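Local coordinates for protein transcarboxylase 5S subunit (Propionibacterium freudenreichii subsp. shermanii, PDB 1RQB) that transfers a carboxyl group from the biotin of the 1.3S subunit to pyruvate, forming oxaloacetate with the help of a bound cobalt ion, at residues V136-H148 and I389-R401. Numbering follows the deposited sequence.
Sequences VFDAMNDPRNMAH and IMLGYYGASPADR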
ATOM      1  N   VAL A 136      -2.495  11.991  24.574  1.00  9.56           N
ATOM      2  CA  VAL A 136      -1.687  13.185  24.869  1.00 10.27           C
ATOM      3  C   VAL A 136      -0.248  12.961  24.402  1.00 12.67           C
ATOM      4  O   VAL A 136       0.369  11.962  24.767  1.00 14.56           O
ATOM      5  CB  VAL A 136      -1.677  13.470  26.389  1.00 13.18           C
ATOM      6  CG1 VAL A 136      -0.969  14.790  26.665  1.00  9.81           C
ATOM      7  CG2 VAL A 136      -3.115  13.520  26.917  1.00 12.47           C
ATOM      8  N   PHE A 137       0.287  13.878  23.596  1.00  9.97           N
ATOM      9  CA  PHE A 137       1.673  13.696  23.140  1.00 12.74           C
ATOM     10  C   PHE A 137       2.450  15.013  23.193  1.00 15.74           C
ATOM     11  O   PHE A 137       1.894  16.094  23.391  1.00 13.60           O
ATOM     12  CB  PHE A 137       1.710  13.087  21.718  1.00 11.93           C
ATOM     13  CG  PHE A 137       1.546  14.089  20.594  1.00 14.92           C
ATOM     14  CD1 PHE A 137       2.639  14.465  19.822  1.00 16.24           C
ATOM     15  CD2 PHE A 137       0.306  14.649  20.308  1.00 14.14           C
ATOM     16  CE1 PHE A 137       2.504  15.390  18.776  1.00 16.64           C
ATOM     17  CE2 PHE A 137       0.157  15.574  19.269  1.00 11.63           C
ATOM     18  CZ  PHE A 137       1.254  15.944  18.502  1.00 15.84           C
ATOM     19  N   ASP A 138       3.763  14.885  23.069  1.00 13.26           N
ATOM     20  CA  ASP A 138       4.672  16.039  23.033  1.00 13.80           C
ATOM     21  C   ASP A 138       5.668  15.788  21.899  1.00 11.70           C
ATOM     22  O   ASP A 138       6.273  14.720  21.829  1.00 12.75           O
ATOM     23  CB  ASP A 138       5.423  16.193  24.350  1.00 12.95           C
ATOM     24  CG  ASP A 138       6.363  17.382  24.337  1.00 18.08           C
ATOM     25  OD1 ASP A 138       5.878  18.531  24.428  1.00 20.63           O
ATOM     26  OD2 ASP A 138       7.588  17.170  24.206  1.00 18.36           O
ATOM     27  N   ALA A 139       5.840  16.786  21.042  1.00 14.76           N
ATOM     28  CA  ALA A 139       6.700  16.684  19.856  1.00 17.09           C
ATOM     29  C   ALA A 139       8.151  16.354  20.215  1.00 24.11           C
ATOM     30  O   ALA A 139       8.880  15.815  19.384  1.00 27.80           O
ATOM     31  CB  ALA A 139       6.630  17.983  19.053  1.00 17.70           C
HETATM   32  N   MSE A 140       8.585  16.651  21.437  1.00 22.60           N
HETATM   33  CA  MSE A 140       9.978  16.358  21.806  1.00 24.72           C
HETATM   34  C   MSE A 140      10.046  15.177  22.779  1.00 20.34           C
HETATM   35  O   MSE A 140      11.123  14.828  23.260  1.00 18.43           O
HETATM   36  CB  MSE A 140      10.603  17.590  22.447  1.00 30.42           C
HETATM   37  CG  MSE A 140      10.484  18.832  21.583  1.00 38.41           C
HETATM   38 SE   MSE A 140      12.191  19.652  21.272  1.00 47.49          SE
HETATM   39  CE  MSE A 140      12.427  20.457  23.025  1.00 38.62           C
ATOM     40  N   ASN A 141       8.897  14.563  23.058  1.00 12.82           N
ATOM     41  CA  ASN A 141       8.801  13.425  23.985  1.00 15.16           C
ATOM     42  C   ASN A 141       9.178  13.837  25.410  1.00 16.49           C
ATOM     43  O   ASN A 141       9.690  13.022  26.174  1.00 13.96           O
ATOM     44  CB  ASN A 141       9.693  12.249  23.561  1.00 19.16           C
ATOM     45  CG  ASN A 141       9.052  11.383  22.497  1.00 20.67           C
ATOM     46  OD1 ASN A 141       7.829  11.333  22.371  1.00 17.92           O
ATOM     47  ND2 ASN A 141       9.879  10.685  21.732  1.00 15.15           N
ATOM     48  N   ASP A 142       8.942  15.095  25.769  1.00 16.04           N
ATOM     49  CA  ASP A 142       9.214  15.558  27.139  1.00 17.88           C
ATOM     50  C   ASP A 142       7.956  15.278  27.966  1.00 15.84           C
ATOM     51  O   ASP A 142       6.932  15.939  27.802  1.00 16.23           O
ATOM     52  CB  ASP A 142       9.521  17.063  27.127  1.00 17.21           C
ATOM     53  CG  ASP A 142       9.910  17.602  28.499  1.00 26.04           C
ATOM     54  OD1 ASP A 142       9.692  16.904  29.520  1.00 23.10           O
ATOM     55  OD2 ASP A 142      10.428  18.741  28.549  1.00 22.82           O
ATOM     56  N   PRO A 143       8.013  14.287  28.867  1.00 16.44           N
ATOM     57  CA  PRO A 143       6.858  13.932  29.698  1.00 20.47           C
ATOM     58  C   PRO A 143       6.286  15.077  30.535  1.00 18.73           C
ATOM     59  O   PRO A 143       5.093  15.099  30.835  1.00 16.69           O
ATOM     60  CB  PRO A 143       7.393  12.798  30.580  1.00 22.35           C
ATOM     61  CG  PRO A 143       8.546  12.253  29.801  1.00 26.15           C
ATOM     62  CD  PRO A 143       9.188  13.489  29.248  1.00 21.19           C
ATOM     63  N   ARG A 144       7.136  16.026  30.910  1.00 18.22           N
ATOM     64  CA  ARG A 144       6.686  17.157  31.736  1.00 19.23           C
ATOM     65  C   ARG A 144       5.639  17.988  30.992  1.00 17.33           C
ATOM     66  O   ARG A 144       4.748  18.563  31.614  1.00 17.91           O
ATOM     67  CB  ARG A 144       7.877  18.032  32.113  1.00 18.83           C
ATOM     68  CG  ARG A 144       8.953  17.257  32.845  1.00 24.31           C
ATOM     69  CD  ARG A 144      10.131  18.152  33.162  1.00 28.72           C
ATOM     70  NE  ARG A 144      10.672  18.755  31.949  1.00 27.04           N
ATOM     71  CZ  ARG A 144      11.641  19.664  31.940  1.00 32.83           C
ATOM     72  NH1 ARG A 144      12.179  20.078  33.082  1.00 29.76           N
ATOM     73  NH2 ARG A 144      12.067  20.167  30.788  1.00 29.09           N
ATOM     74  N   ASN A 145       5.745  18.059  29.665  1.00 15.91           N
ATOM     75  CA  ASN A 145       4.780  18.826  28.863  1.00 14.99           C
ATOM     76  C   ASN A 145       3.458  18.067  28.730  1.00 15.29           C
ATOM     77  O   ASN A 145       2.455  18.632  28.294  1.00 14.96           O
ATOM     78  CB  ASN A 145       5.322  19.104  27.459  1.00 14.61           C
ATOM     79  CG  ASN A 145       6.456  20.099  27.460  1.00 15.62           C
ATOM     80  OD1 ASN A 145       6.572  20.915  28.373  1.00 19.90           O
ATOM     81  ND2 ASN A 145       7.287  20.054  26.429  1.00 19.36           N
HETATM   82  N   MSE A 146       3.444  16.800  29.120  1.00 14.00           N
HETATM   83  CA  MSE A 146       2.218  15.999  28.998  1.00 12.22           C
HETATM   84  C   MSE A 146       1.523  15.822  30.350  1.00 17.22           C
HETATM   85  O   MSE A 146       0.317  15.587  30.408  1.00 11.48           O
HETATM   86  CB  MSE A 146       2.558  14.600  28.450  1.00 15.40           C
HETATM   87  CG  MSE A 146       3.220  14.588  27.073  1.00 17.14           C
HETATM   88 SE   MSE A 146       3.499  12.760  26.432  1.00 28.53          SE
HETATM   89  CE  MSE A 146       5.447  12.689  26.420  1.00 20.61           C
ATOM     90  N   ALA A 147       2.299  15.945  31.422  1.00 18.89           N
ATOM     91  CA  ALA A 147       1.860  15.692  32.802  1.00 17.15           C
ATOM     92  C   ALA A 147       0.570  16.410  33.204  1.00 17.24           C
ATOM     93  O   ALA A 147      -0.330  15.784  33.763  1.00 16.37           O
ATOM     94  CB  ALA A 147       2.987  16.054  33.776  1.00 21.45           C
ATOM     95  N   HIS A 148       0.449  17.708  32.954  1.00 16.55           N
ATOM     96  CA  HIS A 148      -0.759  18.394  33.436  1.00 14.69           C
ATOM     97  C   HIS A 148      -2.015  18.000  32.656  1.00 16.44           C
ATOM     98  O   HIS A 148      -3.086  17.851  33.242  1.00 12.74           O
ATOM     99  CB  HIS A 148      -0.602  19.907  33.399  1.00 19.67           C
ATOM    100  CG  HIS A 148      -1.634  20.618  34.219  1.00 21.25           C
ATOM    101  ND1 HIS A 148      -1.678  20.527  35.595  1.00 23.76           N
ATOM    102  CD2 HIS A 148      -2.702  21.367  33.857  1.00 18.95           C
ATOM    103  CE1 HIS A 148      -2.729  21.192  36.044  1.00 26.55           C
ATOM    104  NE2 HIS A 148      -3.368  21.710  35.010  1.00 22.96           N
ATOM    105  N   ILE A 389      13.743  26.652  20.934  1.00 21.26           N
ATOM    106  CA  ILE A 389      14.062  25.234  21.154  1.00 22.69           C
ATOM    107  C   ILE A 389      15.429  25.124  21.835  1.00 20.17           C
ATOM    108  O   ILE A 389      15.582  24.432  22.839  1.00 21.39           O
ATOM    109  CB  ILE A 389      14.132  24.437  19.830  1.00 22.96           C
ATOM    110  CG1 ILE A 389      12.749  24.363  19.182  1.00 28.46           C
ATOM    111  CG2 ILE A 389      14.654  23.034  20.102  1.00 29.62           C
ATOM    112  CD1 ILE A 389      12.703  23.534  17.910  1.00 28.51           C
HETATM  113  N   MSE A 390      16.417  25.828  21.291  1.00 23.26           N
HETATM  114  CA  MSE A 390      17.785  25.777  21.827  1.00 24.64           C
HETATM  115  C   MSE A 390      17.834  26.290  23.268  1.00 24.31           C
HETATM  116  O   MSE A 390      18.648  25.821  24.062  1.00 25.20           O
HETATM  117  CB  MSE A 390      18.741  26.610  20.965  1.00 27.58           C
HETATM  118  CG  MSE A 390      18.925  26.106  19.543  1.00 29.93           C
HETATM  119 SE   MSE A 390      19.637  24.296  19.502  1.00 37.25          SE
HETATM  120  CE  MSE A 390      21.010  24.467  20.858  1.00 35.75           C
ATOM    121  N   LEU A 391      16.967  27.232  23.619  1.00 26.26           N
ATOM    122  CA  LEU A 391      16.997  27.806  24.973  1.00 28.80           C
ATOM    123  C   LEU A 391      16.076  27.058  25.939  1.00 28.77           C
ATOM    124  O   LEU A 391      15.960  27.439  27.103  1.00 28.97           O
ATOM    125  CB  LEU A 391      16.626  29.293  24.916  1.00 29.55           C
ATOM    126  CG  LEU A 391      17.614  30.097  24.063  1.00 32.27           C
ATOM    127  CD1 LEU A 391      17.067  31.485  23.775  1.00 33.08           C
ATOM    128  CD2 LEU A 391      18.949  30.165  24.777  1.00 31.01           C
ATOM    129  N   GLY A 392      15.420  25.999  25.471  1.00 25.69           N
ATOM    130  CA  GLY A 392      14.555  25.222  26.348  1.00 22.69           C
ATOM    131  C   GLY A 392      13.124  25.692  26.550  1.00 19.86           C
ATOM    132  O   GLY A 392      12.421  25.182  27.421  1.00 18.87           O
ATOM    133  N   TYR A 393      12.655  26.623  25.730  1.00 17.86           N
ATOM    134  CA  TYR A 393      11.287  27.122  25.925  1.00 21.17           C
ATOM    135  C   TYR A 393      10.250  26.146  25.367  1.00 22.42           C
ATOM    136  O   TYR A 393       9.048  26.371  25.493  1.00 18.76           O
ATOM    137  CB  TYR A 393      11.140  28.526  25.342  1.00 23.98           C
ATOM    138  CG  TYR A 393      11.842  29.542  26.218  1.00 29.46           C
ATOM    139  CD1 TYR A 393      13.225  29.699  26.156  1.00 30.35           C
ATOM    140  CD2 TYR A 393      11.138  30.275  27.177  1.00 30.26           C
ATOM    141  CE1 TYR A 393      13.899  30.557  27.029  1.00 35.08           C
ATOM    142  CE2 TYR A 393      11.804  31.138  28.059  1.00 34.36           C
ATOM    143  CZ  TYR A 393      13.186  31.270  27.978  1.00 36.21           C
ATOM    144  OH  TYR A 393      13.868  32.097  28.848  1.00 38.50           O
ATOM    145  N   TYR A 394      10.700  25.051  24.768  1.00 18.04           N
ATOM    146  CA  TYR A 394       9.749  24.044  24.276  1.00 20.78           C
ATOM    147  C   TYR A 394       9.876  22.791  25.144  1.00 20.72           C
ATOM    148  O   TYR A 394       9.164  21.807  24.948  1.00 23.21           O
ATOM    149  CB  TYR A 394      10.023  23.676  22.819  1.00 22.24           C
ATOM    150  CG  TYR A 394       9.568  24.712  21.814  1.00 30.68           C
ATOM    151  CD1 TYR A 394       9.677  24.470  20.445  1.00 37.67           C
ATOM    152  CD2 TYR A 394       9.042  25.937  22.225  1.00 34.08           C
ATOM    153  CE1 TYR A 394       9.275  25.423  19.510  1.00 39.44           C
ATOM    154  CE2 TYR A 394       8.637  26.896  21.299  1.00 35.11           C
ATOM    155  CZ  TYR A 394       8.759  26.632  19.946  1.00 36.62           C
ATOM    156  OH  TYR A 394       8.380  27.578  19.029  1.00 43.08           O
ATOM    157  N   GLY A 395      10.789  22.841  26.109  1.00 16.86           N
ATOM    158  CA  GLY A 395      10.998  21.702  26.982  1.00 15.67           C
ATOM    159  C   GLY A 395      12.374  21.090  26.786  1.00 17.18           C
ATOM    160  O   GLY A 395      13.238  21.685  26.143  1.00 19.75           O
ATOM    161  N   ALA A 396      12.581  19.897  27.329  1.00 17.99           N
ATOM    162  CA  ALA A 396      13.881  19.221  27.216  1.00 22.21           C
ATOM    163  C   ALA A 396      13.940  18.399  25.926  1.00 23.34           C
ATOM    164  O   ALA A 396      12.918  17.935  25.422  1.00 23.94           O
ATOM    165  CB  ALA A 396      14.101  18.306  28.419  1.00 22.70           C
ATOM    166  N   SER A 397      15.148  18.232  25.397  1.00 24.02           N
ATOM    167  CA  SER A 397      15.355  17.437  24.179  1.00 22.61           C
ATOM    168  C   SER A 397      15.735  16.015  24.598  1.00 25.02           C
ATOM    169  O   SER A 397      16.104  15.786  25.749  1.00 24.96           O
ATOM    170  CB  SER A 397      16.479  18.043  23.338  1.00 25.62           C
ATOM    171  OG  SER A 397      16.108  19.302  22.797  1.00 26.50           O
ATOM    172  N   PRO A 398      15.612  15.035  23.684  1.00 22.30           N
ATOM    173  CA  PRO A 398      15.974  13.656  24.035  1.00 21.64           C
ATOM    174  C   PRO A 398      17.438  13.553  24.469  1.00 24.22           C
ATOM    175  O   PRO A 398      17.786  12.748  25.330  1.00 24.73           O
ATOM    176  CB  PRO A 398      15.695  12.895  22.746  1.00 22.72           C
ATOM    177  CG  PRO A 398      14.485  13.609  22.222  1.00 23.25           C
ATOM    178  CD  PRO A 398      14.876  15.068  22.408  1.00 21.61           C
ATOM    179  N   ALA A 399      18.291  14.365  23.859  1.00 24.52           N
ATOM    180  CA  ALA A 399      19.721  14.383  24.202  1.00 27.92           C
ATOM    181  C   ALA A 399      20.113  15.819  24.554  1.00 30.91           C
ATOM    182  O   ALA A 399      19.329  16.748  24.362  1.00 24.47           O
ATOM    183  CB  ALA A 399      20.558  13.888  23.027  1.00 27.37           C
ATOM    184  N   ASP A 400      21.330  16.000  25.057  1.00 31.64           N
ATOM    185  CA  ASP A 400      21.794  17.343  25.435  1.00 34.91           C
ATOM    186  C   ASP A 400      22.028  18.194  24.186  1.00 30.48           C
ATOM    187  O   ASP A 400      22.605  17.738  23.199  1.00 29.99           O
ATOM    188  CB  ASP A 400      23.081  17.257  26.261  1.00 39.78           C
ATOM    189  CG  ASP A 400      22.852  16.621  27.619  1.00 47.23           C
ATOM    190  OD1 ASP A 400      21.933  17.073  28.338  1.00 50.16           O
ATOM    191  OD2 ASP A 400      23.589  15.675  27.971  1.00 53.80           O
ATOM    192  N   ARG A 401      21.552  19.435  24.241  1.00 30.42           N
ATOM    193  CA  ARG A 401      21.712  20.378  23.126  1.00 30.84           C
ATOM    194  C   ARG A 401      23.147  20.911  23.105  1.00 34.27           C
ATOM    195  O   ARG A 401      23.833  20.932  24.124  1.00 34.72           O
ATOM    196  CB  ARG A 401      20.684  21.516  23.246  1.00 30.05           C
ATOM    197  CG  ARG A 401      19.232  21.042  23.011  1.00 24.64           C
ATOM    198  CD  ARG A 401      18.222  22.174  23.068  1.00 27.79           C
ATOM    199  NE  ARG A 401      18.016  22.700  24.415  1.00 27.73           N
ATOM    200  CZ  ARG A 401      16.990  22.363  25.190  1.00 27.99           C
ATOM    201  NH1 ARG A 401      16.074  21.504  24.752  1.00 26.24           N
ATOM    202  NH2 ARG A 401      16.878  22.876  26.407  1.00 31.81           N
TER
HETATM  203  O   HOH W   1      12.699  15.196  25.567  1.00 28.03           O
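Ala396 N donates to Asp142 OD2 from above the carboxylate plane (2.7 Å, nearly straight at 174°), Arg144 N meets OD1 from out of the plane too, and at the edge the nearly coplanar Arg144 guanidinium grips side-on. Arg144 NE and NH2 take the syn lone pairs of Asp142 OD1 and OD2 (NH2 to OD2 3.1 Å); Gly395 C and Ala396 N lie near the guanidinium edge. One face of the Arg401 guanidinium carries Ile389 O, offset toward the rim, and Met140 CE approaches it obliquely. CG of Asp142 stands anti to its backbone N (chi1 -176°), which carries OD2 across to Ala396; the Arg144 N to OD1 bond is a capping bond in the turn leading into helix 144-155. With an alanine here, Ala396 N would probably lose its acceptor and the Arg144 guanidinium its carboxylate mate. Asn145 ND2 bridges both sides, donating to Tyr394 O (3.0 Å) and Asp138 OD1, each tilted from the amide plane. Asp138 OD2 accepts from Met140 N, closing an Asx turn, and from Asp142 N on the opposite face. Selenomethionine Met140, bent at chi2 and chi3, brings CE to 3.4 Å from Gly395 O; SE meets Ile389 CG2. A water links Met140 O to Ala396 O. Arg401 NH1 bonds to Gly395 O and Ser397 OG, tying together the loop there. Thr419 O also holds Arg144 NH1, and Ala353 O holds Ser397 OG. The contact joins the TIM-barrel turn between strand 133-136 and helix 144-155 to the carboxylase-domain loop between helices 384-390 and 403-413, with helix 362-376 touching Ile389 and Tyr394.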